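Local structure of cytosine deaminase (Klebsiella pneumoniae, 4R88) at residues E54-L59 with D207-E212; R115-V120 with V147-E152; C270-I275 with L323-A328; V303-D308 with L345-D350. The protein catalyses the hydrolytic deamination of cytosine to uracil and ammonia, probably by means of a metal-activated water, as in other amidohydrolases. One frame throughout, in Å; residues are numbered along the deposited sequence.

In the fold
From the N terminus, the chain passes through the beta-rich part of the fold and enters the amidohydrolase barrel along strand 46-57, whose C-terminal side carries E54-L59. Contact 1 closes a loop of 147 residues when strand 205-210 brings D207-E212 back to a shared iron(II) ion. Contact 2, nested inside that loop, joins the neighbouring strands 111-119 and 143-149 across 26 residues and a single helix. Contacts 3 and 4 follow in series and cross each other: contact 3 spans 47 residues to bring helix 271-277 to helix 322-332, contact 4 spans 36 to bring strand 303-305 to the loop before helix 350-355. Contacts 1 and 4 share the iron, and all four reach 5-fluorocytosine.

Contact 1 (E54-L59 with D207-E212); sequences EPHIHL and DVHCDE. With FE2 (Fe (II) ion), chain T; 1LD (5-fluorocytosine), chain S.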
# COMPACT_ATOMS: atom_id res chain seq x y z
N GLU B 54 4.44 15.68 6.92
CA GLU B 54 3.18 15.53 6.18
C GLU B 54 2.87 16.87 5.50
O GLU B 54 2.26 17.76 6.09
CB GLU B 54 2.06 15.11 7.14
CG GLU B 54 0.69 15.07 6.48
CD GLU B 54 0.74 14.39 5.13
OE1 GLU B 54 0.77 13.14 5.09
OE2 GLU B 54 0.79 15.11 4.12
N PRO B 55 3.32 17.03 4.24
CA PRO B 55 3.33 18.34 3.59
C PRO B 55 1.99 18.73 2.97
O PRO B 55 1.86 19.83 2.42
CB PRO B 55 4.38 18.16 2.49
CG PRO B 55 4.24 16.70 2.13
CD PRO B 55 3.99 16.00 3.43
N HIS B 56 1.01 17.83 3.04
CA HIS B 56 -0.29 18.11 2.44
C HIS B 56 -1.38 17.26 3.08
O HIS B 56 -1.51 16.08 2.78
CB HIS B 56 -0.24 17.82 0.94
CG HIS B 56 -1.47 18.22 0.20
ND1 HIS B 56 -1.45 19.11 -0.85
CD2 HIS B 56 -2.76 17.85 0.36
CE1 HIS B 56 -2.67 19.27 -1.31
NE2 HIS B 56 -3.49 18.52 -0.59
N ILE B 57 -2.16 17.87 3.96
CA ILE B 57 -3.29 17.20 4.58
C ILE B 57 -4.45 18.19 4.81
O ILE B 57 -4.23 19.38 4.88
CB ILE B 57 -2.87 16.51 5.89
CG1 ILE B 57 -3.92 15.49 6.33
CG2 ILE B 57 -2.58 17.55 7.00
CD1 ILE B 57 -3.41 14.52 7.40
N HIS B 58 -5.68 17.69 4.86
CA HIS B 58 -6.85 18.54 5.09
C HIS B 58 -7.41 18.31 6.49
O HIS B 58 -8.37 17.56 6.64
CB HIS B 58 -7.94 18.24 4.05
CG HIS B 58 -7.58 18.66 2.67
ND1 HIS B 58 -7.98 19.86 2.12
CD2 HIS B 58 -6.83 18.05 1.72
CE1 HIS B 58 -7.49 19.98 0.90
NE2 HIS B 58 -6.79 18.89 0.64
N LEU B 59 -6.80 18.94 7.49
CA LEU B 59 -7.22 18.76 8.89
C LEU B 59 -8.62 19.29 9.21
O LEU B 59 -9.25 18.83 10.17
CB LEU B 59 -6.22 19.40 9.86
CG LEU B 59 -4.86 18.75 10.01
CD1 LEU B 59 -4.07 19.47 11.11
CD2 LEU B 59 -5.00 17.26 10.31
N ASP B 207 0.97 27.15 -2.28
CA ASP B 207 0.79 25.72 -2.48
C ASP B 207 -0.60 25.50 -3.08
O ASP B 207 -1.61 25.56 -2.38
CB ASP B 207 0.95 24.94 -1.18
CG ASP B 207 0.93 23.43 -1.40
OD1 ASP B 207 1.58 22.69 -0.62
OD2 ASP B 207 0.26 22.97 -2.36
N VAL B 208 -0.61 25.22 -4.37
CA VAL B 208 -1.84 25.22 -5.15
C VAL B 208 -2.25 23.79 -5.52
O VAL B 208 -1.41 23.01 -5.96
CB VAL B 208 -1.64 26.07 -6.44
CG1 VAL B 208 -2.84 25.95 -7.38
CG2 VAL B 208 -1.38 27.53 -6.10
N HIS B 209 -3.52 23.44 -5.31
CA HIS B 209 -4.07 22.20 -5.87
C HIS B 209 -4.15 22.42 -7.35
O HIS B 209 -5.03 23.12 -7.84
CB HIS B 209 -5.49 21.94 -5.39
CG HIS B 209 -5.57 21.42 -3.99
ND1 HIS B 209 -5.10 22.14 -2.91
CD2 HIS B 209 -6.06 20.26 -3.50
CE1 HIS B 209 -5.31 21.45 -1.81
NE2 HIS B 209 -5.89 20.30 -2.14
N CYS B 210 -3.22 21.83 -8.07
CA CYS B 210 -3.02 22.20 -9.46
C CYS B 210 -3.33 20.99 -10.35
O CYS B 210 -2.67 19.95 -10.24
CB CYS B 210 -1.56 22.65 -9.64
SG CYS B 210 -1.28 23.59 -11.14
N ASP B 211 -4.35 21.12 -11.20
CA ASP B 211 -4.69 20.08 -12.18
C ASP B 211 -4.94 18.70 -11.56
O ASP B 211 -4.43 17.69 -12.05
CB ASP B 211 -3.61 19.99 -13.26
CG ASP B 211 -3.29 21.35 -13.90
OD1 ASP B 211 -2.09 21.71 -14.02
OD2 ASP B 211 -4.23 22.06 -14.32
N GLU B 212 -5.73 18.66 -10.49
CA GLU B 212 -6.12 17.38 -9.88
C GLU B 212 -7.33 16.82 -10.61
O GLU B 212 -8.44 16.81 -10.09
CB GLU B 212 -6.48 17.56 -8.39
CG GLU B 212 -6.68 16.20 -7.67
CD GLU B 212 -7.10 16.37 -6.22
OE1 GLU B 212 -7.16 15.34 -5.51
OE2 GLU B 212 -7.34 17.52 -5.78
FE FE2 T . -5.60 18.02 -1.22
N1 1LD S . -10.10 18.80 -1.79
C6 1LD S . -9.90 17.84 -0.87
C2 1LD S . -9.62 18.65 -3.04
O2 1LD S . -9.83 19.65 -3.97
N3 1LD S . -8.93 17.56 -3.41
C4 1LD S . -8.70 16.58 -2.53
N4 1LD S . -7.97 15.42 -2.95
C5 1LD S . -9.19 16.69 -1.22
F 1LD S . -8.98 15.73 -0.31
O HOH W 1 0.40 20.91 0.50
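H56 and H58, at the C-terminal side of strand 46-57, meet H209 of strand 205-210 at one iron(II) ion. Each ligates through NE2: the iron lies 2.3 Å from H56 NE2, 2.4 Å from H58 NE2 and 2.5 Å from H209 NE2, and D308 adds a fourth protein ligand. The shared metal draws the nitrogens together without any hydrogen bond between them, H58 NE2 standing 3.2 Å from H209 NE2. The H58 and H209 rings approach from opposite directions and meet rim to rim, with planes 59° apart. H56 reaches the metal with CG anti to the backbone N (chi1 -173°), and its CE1 lies over one face of the H209 ring. This is the metal centre of the amidohydrolase TIM barrel: the HxH motif lies at the C-terminal side of the first barrel strand, and a histidine from a later strand faces it across the barrel mouth, the two strand segments being 10.2 Å apart at closest approach.

Hydrogen bonds hold the surroundings. E54 OE2 accepts the backbone N of H56 at 2.9 Å through its anti lone pair, which ties the E54 carboxylate to the backbone just before the H56 ring. A water donates to P55 O; D207 is held by R115 and S240.

5-Fluorocytosine lies with C6 over one face of H58, 3.6 Å above the plane and offset toward the rim. Its N4 donates almost straight (175°) to E212 OE1 at 2.7 Å, an oxygen carried there by the extended glutamate chain.

Contact 2 (R115-V120 with V147-E152); sequences RTHVDV and VAFPQE. With 1LD (5-fluorocytosine), chain S.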
# COMPACT_ATOMS: atom_id res chain seq x y z
N ARG B 115 1.79 20.46 7.00
CA ARG B 115 1.14 21.56 6.28
C ARG B 115 -0.31 21.17 6.01
O ARG B 115 -0.56 20.18 5.33
CB ARG B 115 1.87 21.87 4.97
CG ARG B 115 1.09 22.84 4.08
CD ARG B 115 1.85 23.18 2.79
NE ARG B 115 2.99 24.06 3.05
CZ ARG B 115 3.84 24.47 2.12
NH1 ARG B 115 3.72 24.05 0.86
NH2 ARG B 115 4.83 25.29 2.46
N THR B 116 -1.26 21.93 6.57
CA THR B 116 -2.67 21.66 6.37
C THR B 116 -3.33 22.69 5.47
O THR B 116 -3.09 23.88 5.59
CB THR B 116 -3.46 21.55 7.71
OG1 THR B 116 -4.80 21.10 7.43
CG2 THR B 116 -3.53 22.92 8.46
N HIS B 117 -4.14 22.21 4.54
CA HIS B 117 -5.02 23.11 3.81
C HIS B 117 -6.27 23.29 4.65
O HIS B 117 -6.67 22.39 5.39
CB HIS B 117 -5.32 22.54 2.42
CG HIS B 117 -4.09 22.43 1.57
ND1 HIS B 117 -3.82 23.31 0.54
CD2 HIS B 117 -3.05 21.56 1.61
CE1 HIS B 117 -2.66 22.99 -0.01
NE2 HIS B 117 -2.17 21.94 0.62
N VAL B 118 -6.84 24.49 4.60
CA VAL B 118 -8.09 24.75 5.29
C VAL B 118 -9.00 25.47 4.32
O VAL B 118 -8.61 26.48 3.73
CB VAL B 118 -7.87 25.66 6.51
CG1 VAL B 118 -9.18 25.84 7.29
CG2 VAL B 118 -6.79 25.08 7.39
N ASP B 119 -10.21 24.95 4.15
CA ASP B 119 -11.15 25.53 3.20
C ASP B 119 -11.58 26.90 3.68
O ASP B 119 -12.15 27.03 4.76
CB ASP B 119 -12.36 24.59 3.01
CG ASP B 119 -13.35 25.08 1.96
OD1 ASP B 119 -14.42 24.45 1.83
OD2 ASP B 119 -13.08 26.08 1.24
N VAL B 120 -11.30 27.93 2.89
CA VAL B 120 -11.74 29.28 3.24
C VAL B 120 -12.98 29.73 2.46
O VAL B 120 -13.46 30.85 2.66
CB VAL B 120 -10.57 30.31 3.10
CG1 VAL B 120 -9.42 29.94 4.05
CG2 VAL B 120 -10.08 30.38 1.67
N VAL B 147 -2.59 26.51 5.04
CA VAL B 147 -2.78 27.01 3.69
C VAL B 147 -4.20 27.52 3.55
O VAL B 147 -5.14 26.83 3.91
CB VAL B 147 -2.60 25.91 2.62
CG1 VAL B 147 -2.62 26.53 1.23
CG2 VAL B 147 -1.30 25.13 2.85
N ALA B 148 -4.36 28.74 3.04
CA ALA B 148 -5.69 29.23 2.75
C ALA B 148 -6.16 28.62 1.43
O ALA B 148 -5.70 28.99 0.35
CB ALA B 148 -5.71 30.78 2.74
N PHE B 149 -7.06 27.65 1.54
CA PHE B 149 -7.45 26.83 0.40
C PHE B 149 -8.90 27.10 0.00
O PHE B 149 -9.82 26.81 0.76
CB PHE B 149 -7.26 25.35 0.76
CG PHE B 149 -7.83 24.39 -0.24
CD1 PHE B 149 -7.43 24.44 -1.57
CD2 PHE B 149 -8.77 23.44 0.14
CE1 PHE B 149 -7.96 23.54 -2.51
CE2 PHE B 149 -9.30 22.54 -0.79
CZ PHE B 149 -8.89 22.58 -2.12
N PRO B 150 -9.10 27.68 -1.18
CA PRO B 150 -10.46 28.04 -1.60
C PRO B 150 -11.13 26.84 -2.28
O PRO B 150 -11.19 26.81 -3.50
CB PRO B 150 -10.22 29.18 -2.61
CG PRO B 150 -8.88 28.84 -3.24
CD PRO B 150 -8.08 28.11 -2.16
N GLN B 151 -11.58 25.86 -1.50
CA GLN B 151 -12.12 24.62 -2.07
C GLN B 151 -13.08 24.84 -3.23
O GLN B 151 -12.99 24.16 -4.27
CB GLN B 151 -12.81 23.79 -1.00
CG GLN B 151 -13.50 22.55 -1.56
CD GLN B 151 -12.50 21.52 -1.99
OE1 GLN B 151 -12.08 20.68 -1.19
NE2 GLN B 151 -12.09 21.57 -3.26
N GLU B 152 -14.01 25.79 -3.07
CA GLU B 152 -15.02 26.01 -4.10
C GLU B 152 -14.68 27.08 -5.13
O GLU B 152 -15.55 27.55 -5.87
CB GLU B 152 -16.40 26.22 -3.46
CG GLU B 152 -16.82 25.02 -2.60
CD GLU B 152 -18.23 25.16 -2.05
OE1 GLU B 152 -18.48 24.71 -0.91
OE2 GLU B 152 -19.08 25.72 -2.77
N1 1LD S . -10.10 18.80 -1.79
C6 1LD S . -9.90 17.84 -0.87
C2 1LD S . -9.62 18.65 -3.04
O2 1LD S . -9.83 19.65 -3.97
N3 1LD S . -8.93 17.56 -3.41
C4 1LD S . -8.70 16.58 -2.53
N4 1LD S . -7.97 15.42 -2.95
C5 1LD S . -9.19 16.69 -1.22
F 1LD S . -8.98 15.73 -0.31
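V147 lies beside H117, both side chains pointing the same way, and covers one face of the imidazole: V147 CG2 sits 3.8 Å from the ring centroid and 9° off its normal, a CH-pi contact. The same methyl touches R115 CG at 3.5 Å. F149 meets H117 differently, in an offset edge-to-face pair with planes at 85°, the imidazole turning its edge to the phenyl face. F149 CG lies anti to the backbone N, which carries the ring toward the pyrimidine until CZ stands 3.6 Å from O2 of 5-fluorocytosine. D119 and Q151 cross at about a right angle, and the backbone N of Q151 donates to D119 OD2 at 3.1 Å from above the carboxylate plane. D119 is further bound by T121, W83 and K87. Beneath these side chains, parallel strands 111-119 and 143-149, the two arms of a beta-alpha-beta unit with helix 126-137, are joined by backbone bonds such as V147 N to T116 O at 2.7 Å. Bent at chi2 (72°), Q151 turns its amide to the ligand: N1 donates to OE1 at 2.8 Å, while NE2 donates to O2 at 3.0 Å. This paired match is consistent with recognition of the N1-H and C2 carbonyl edge.

Contact 3 (C270-I275 with L323-A328); sequences CPTESI and LRILDA. With 1LD (5-fluorocytosine), chain S.
Helix 271-277, which follows barrel strand 266-269, packs here against helix 322-332, the short helical segments passing 9.4 Å apart with their directions 57° from parallel. T272 makes the largest single contribution. Its CG2 meets CB of A328 at 3.6 Å, while OG1 lies 3.6 Å from I325 CG1, the threonine and isoleucine side chains crossing at about a right angle. The same T272 methyl stands over one face of the R324 guanidinium, 4.2 Å from NH1. P271, one residue earlier, presents its ring carbon CG to the backbone O of I325 at 3.6 Å and to I325 CG2 at 4.1 Å. No hydrogen bond joins the segments, and the fit is by van der Waals contact, mostly of aliphatic groups. E273 instead serves the ligand: its chain bends at chi2 (101°) and brings OE2 within 3.3 Å of N4 of 5-fluorocytosine, which donates to it; S309 OG also hydrogen-bonds E273 OE2. R324 forms a salt bridge with D327 of the second subunit, and H331 of that subunit packs on both T272 and R324, placing this helix pair at the dimer interface. F305 of strand 303-305 touches P271 and I325, while V384 of helix 380-386 touches L326 and D327.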
# COMPACT_ATOMS: atom_id res chain seq x y z
N CYS B 270 0.09 12.74 -3.95
CA CYS B 270 -0.63 11.99 -2.94
C CYS B 270 -1.11 10.67 -3.56
O CYS B 270 -2.24 10.57 -4.01
CB CYS B 270 -1.82 12.82 -2.43
SG CYS B 270 -1.32 14.49 -1.82
N PRO B 271 -0.22 9.66 -3.61
CA PRO B 271 -0.53 8.46 -4.41
C PRO B 271 -1.73 7.65 -3.93
O PRO B 271 -2.47 7.17 -4.78
CB PRO B 271 0.75 7.63 -4.33
CG PRO B 271 1.42 8.11 -3.04
CD PRO B 271 1.12 9.58 -3.00
N THR B 272 -1.92 7.49 -2.62
CA THR B 272 -3.09 6.73 -2.15
C THR B 272 -4.39 7.48 -2.47
O THR B 272 -5.41 6.86 -2.77
CB THR B 272 -3.06 6.43 -0.65
OG1 THR B 272 -2.91 7.65 0.08
CG2 THR B 272 -1.89 5.48 -0.33
N GLU B 273 -4.34 8.80 -2.41
CA GLU B 273 -5.53 9.59 -2.70
C GLU B 273 -5.82 9.55 -4.19
O GLU B 273 -6.95 9.31 -4.60
CB GLU B 273 -5.34 11.06 -2.26
CG GLU B 273 -6.62 11.89 -2.34
CD GLU B 273 -7.27 12.05 -0.98
OE1 GLU B 273 -6.89 11.32 -0.04
OE2 GLU B 273 -8.15 12.92 -0.83
N SER B 274 -4.80 9.76 -5.01
CA SER B 274 -5.01 9.82 -6.45
C SER B 274 -5.35 8.47 -7.09
O SER B 274 -6.15 8.41 -8.02
CB SER B 274 -3.83 10.48 -7.16
OG SER B 274 -3.77 11.86 -6.79
N ILE B 275 -4.78 7.39 -6.58
CA ILE B 275 -5.14 6.08 -7.11
C ILE B 275 -6.64 5.82 -6.87
O ILE B 275 -7.32 5.22 -7.69
CB ILE B 275 -4.26 4.94 -6.53
CG1 ILE B 275 -4.31 3.73 -7.46
CG2 ILE B 275 -4.69 4.57 -5.12
CD1 ILE B 275 -3.57 3.97 -8.75
N LEU B 323 4.74 6.09 5.97
CA LEU B 323 5.46 4.99 5.30
C LEU B 323 4.56 4.13 4.41
O LEU B 323 5.03 3.52 3.45
CB LEU B 323 6.18 4.09 6.31
CG LEU B 323 7.41 4.72 6.99
CD1 LEU B 323 8.15 3.71 7.86
CD2 LEU B 323 8.34 5.32 5.95
N ARG B 324 3.27 4.06 4.74
CA ARG B 324 2.31 3.34 3.90
C ARG B 324 2.12 4.10 2.59
O ARG B 324 2.03 3.50 1.50
CB ARG B 324 0.96 3.18 4.63
CG ARG B 324 -0.09 2.38 3.84
CD ARG B 324 -1.44 2.33 4.55
NE ARG B 324 -2.08 3.65 4.61
CZ ARG B 324 -3.06 4.06 3.81
NH1 ARG B 324 -3.54 3.26 2.86
NH2 ARG B 324 -3.57 5.28 3.95
N ILE B 325 2.09 5.42 2.70
CA ILE B 325 1.97 6.27 1.53
C ILE B 325 3.23 6.18 0.66
O ILE B 325 3.12 6.08 -0.56
CB ILE B 325 1.65 7.75 1.92
CG1 ILE B 325 0.13 7.98 1.98
CG2 ILE B 325 2.24 8.71 0.90
CD1 ILE B 325 -0.63 7.10 2.96
N LEU B 326 4.42 6.17 1.28
CA LEU B 326 5.68 5.97 0.54
C LEU B 326 5.66 4.68 -0.27
O LEU B 326 5.98 4.67 -1.46
CB LEU B 326 6.88 5.96 1.50
CG LEU B 326 8.27 5.70 0.89
CD1 LEU B 326 8.65 6.76 -0.15
CD2 LEU B 326 9.34 5.63 1.98
N ASP B 327 5.30 3.59 0.40
CA ASP B 327 5.15 2.29 -0.25
C ASP B 327 4.23 2.36 -1.48
O ASP B 327 4.63 1.93 -2.57
CB ASP B 327 4.62 1.26 0.75
CG ASP B 327 4.70 -0.17 0.22
OD1 ASP B 327 3.69 -0.91 0.32
OD2 ASP B 327 5.78 -0.57 -0.27
N ALA B 328 3.02 2.90 -1.32
CA ALA B 328 2.10 3.06 -2.45
C ALA B 328 2.71 3.88 -3.59
O ALA B 328 2.61 3.50 -4.76
CB ALA B 328 0.78 3.70 -2.00
N1 1LD S . -10.10 18.80 -1.79
C6 1LD S . -9.90 17.84 -0.87
C2 1LD S . -9.62 18.65 -3.04
O2 1LD S . -9.83 19.65 -3.97
N3 1LD S . -8.93 17.56 -3.41
C4 1LD S . -8.70 16.58 -2.53
N4 1LD S . -7.97 15.42 -2.95
C5 1LD S . -9.19 16.69 -1.22
F 1LD S . -8.98 15.73 -0.31

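Contact 4 (V303-D308 with L345-D350); sequences VCFAQD and LDFVTD. With FE2 (Fe (II) ion), chain T; 1LD (5-fluorocytosine), chain S.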
# COMPACT_ATOMS: atom_id res chain seq x y z
N VAL B 303 10.37 16.63 -5.44
CA VAL B 303 9.04 16.05 -5.35
C VAL B 303 8.94 15.20 -4.08
O VAL B 303 9.94 14.63 -3.62
CB VAL B 303 8.68 15.21 -6.65
CG1 VAL B 303 9.66 14.07 -6.84
CG2 VAL B 303 7.23 14.70 -6.62
N CYS B 304 7.74 15.13 -3.49
CA CYS B 304 7.57 14.34 -2.27
C CYS B 304 6.15 13.80 -2.17
O CYS B 304 5.28 14.17 -2.96
CB CYS B 304 7.92 15.17 -1.03
SG CYS B 304 6.96 16.68 -0.88
N PHE B 305 5.92 12.91 -1.20
CA PHE B 305 4.62 12.26 -1.05
C PHE B 305 3.89 12.79 0.19
O PHE B 305 4.53 13.25 1.14
CB PHE B 305 4.77 10.74 -0.93
CG PHE B 305 5.28 10.05 -2.17
CD1 PHE B 305 4.60 10.16 -3.38
CD2 PHE B 305 6.41 9.26 -2.11
CE1 PHE B 305 5.06 9.49 -4.52
CE2 PHE B 305 6.89 8.59 -3.25
CZ PHE B 305 6.21 8.70 -4.45
N ALA B 306 2.57 12.69 0.17
CA ALA B 306 1.73 13.15 1.27
C ALA B 306 0.50 12.27 1.41
O ALA B 306 0.11 11.61 0.45
CB ALA B 306 1.32 14.59 1.04
N GLN B 307 -0.13 12.26 2.58
CA GLN B 307 -1.35 11.47 2.81
C GLN B 307 -2.64 12.11 2.29
O GLN B 307 -3.59 11.40 1.96
CB GLN B 307 -1.52 11.17 4.30
CG GLN B 307 -0.45 10.25 4.84
CD GLN B 307 -0.33 10.29 6.35
OE1 GLN B 307 -0.97 9.51 7.05
NE2 GLN B 307 0.51 11.20 6.85
N ASP B 308 -2.66 13.44 2.26
CA ASP B 308 -3.84 14.21 1.79
C ASP B 308 -5.07 14.16 2.71
O ASP B 308 -5.53 15.19 3.20
CB ASP B 308 -4.22 13.80 0.35
CG ASP B 308 -5.03 14.88 -0.37
OD1 ASP B 308 -5.38 14.69 -1.55
OD2 ASP B 308 -5.31 15.92 0.25
N LEU B 345 13.57 7.29 1.42
CA LEU B 345 13.12 8.11 2.55
C LEU B 345 13.20 9.62 2.24
O LEU B 345 12.57 10.41 2.94
CB LEU B 345 13.90 7.77 3.84
CG LEU B 345 13.59 6.43 4.53
CD1 LEU B 345 14.39 6.24 5.83
CD2 LEU B 345 12.09 6.24 4.79
N ASP B 346 13.96 10.01 1.21
CA ASP B 346 14.00 11.40 0.74
C ASP B 346 12.58 11.97 0.56
O ASP B 346 12.30 13.13 0.88
CB ASP B 346 14.67 11.50 -0.64
CG ASP B 346 16.19 11.33 -0.61
OD1 ASP B 346 16.80 11.27 0.48
OD2 ASP B 346 16.78 11.27 -1.71
N PHE B 347 11.69 11.13 0.05
CA PHE B 347 10.38 11.57 -0.41
C PHE B 347 9.40 11.82 0.72
O PHE B 347 8.32 12.36 0.50
CB PHE B 347 9.81 10.57 -1.42
CG PHE B 347 10.66 10.42 -2.66
CD1 PHE B 347 10.75 11.46 -3.58
CD2 PHE B 347 11.36 9.26 -2.90
CE1 PHE B 347 11.53 11.33 -4.73
CE2 PHE B 347 12.16 9.12 -4.04
CZ PHE B 347 12.24 10.17 -4.96
N VAL B 348 9.77 11.45 1.94
CA VAL B 348 8.92 11.71 3.09
C VAL B 348 9.65 12.45 4.21
O VAL B 348 9.11 12.66 5.29
CB VAL B 348 8.24 10.42 3.63
CG1 VAL B 348 7.32 9.85 2.58
CG2 VAL B 348 9.30 9.37 4.05
N THR B 349 10.89 12.87 3.94
CA THR B 349 11.66 13.65 4.91
C THR B 349 12.27 14.89 4.26
O THR B 349 11.63 15.94 4.21
CB THR B 349 12.76 12.81 5.61
OG1 THR B 349 13.65 12.24 4.64
CG2 THR B 349 12.16 11.67 6.45
N ASP B 350 13.51 14.77 3.77
CA ASP B 350 14.24 15.90 3.18
C ASP B 350 13.48 16.68 2.10
O ASP B 350 13.41 17.91 2.17
CB ASP B 350 15.59 15.45 2.59
CG ASP B 350 16.47 14.70 3.59
OD1 ASP B 350 16.26 14.83 4.82
OD2 ASP B 350 17.37 13.97 3.13
FE FE2 T . -5.60 18.02 -1.22
N1 1LD S . -10.10 18.80 -1.79
C6 1LD S . -9.90 17.84 -0.87
C2 1LD S . -9.62 18.65 -3.04
O2 1LD S . -9.83 19.65 -3.97
N3 1LD S . -8.93 17.56 -3.41
C4 1LD S . -8.70 16.58 -2.53
N4 1LD S . -7.97 15.42 -2.95
C5 1LD S . -9.19 16.69 -1.22
F 1LD S . -8.98 15.73 -0.31
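F347 lies beside strand 303-305 and meets three successive residues of it. Its backbone O accepts the N of F305 at 3.0 Å, nearly straight at 171°, and lies 3.2 Å from CB of C304. The two phenylalanine side chains run side by side in the same direction, yet their rings are inclined at 52°, and the closer touch is F305 CD2 against F347 CB at 3.7 Å. With CG anti to its carbonyl carbon (chi1 -61°), F347 turns the edge of its ring to the backbone of V303, whose O lies 3.3 Å from CD1. V303 CG1 also touches CE1 at 3.9 Å. One shell out, L345 O takes both V348 N and T349 OG1, the latter 2.7 Å from L345 O, from opposite faces of its carbonyl plane, tying together the turn leading into helix 350-355. Farther along the same segment, D308 OD2 binds the iron at 2.6 Å, and OD1 comes within 3.0 Å of N4 of 5-fluorocytosine. A single straight backbone bond in an apolar setting thus ties this barrel strand to the loop before helix 350-355, while the chain beyond delivers an aspartate to the metal and to the amino group that deamination removes.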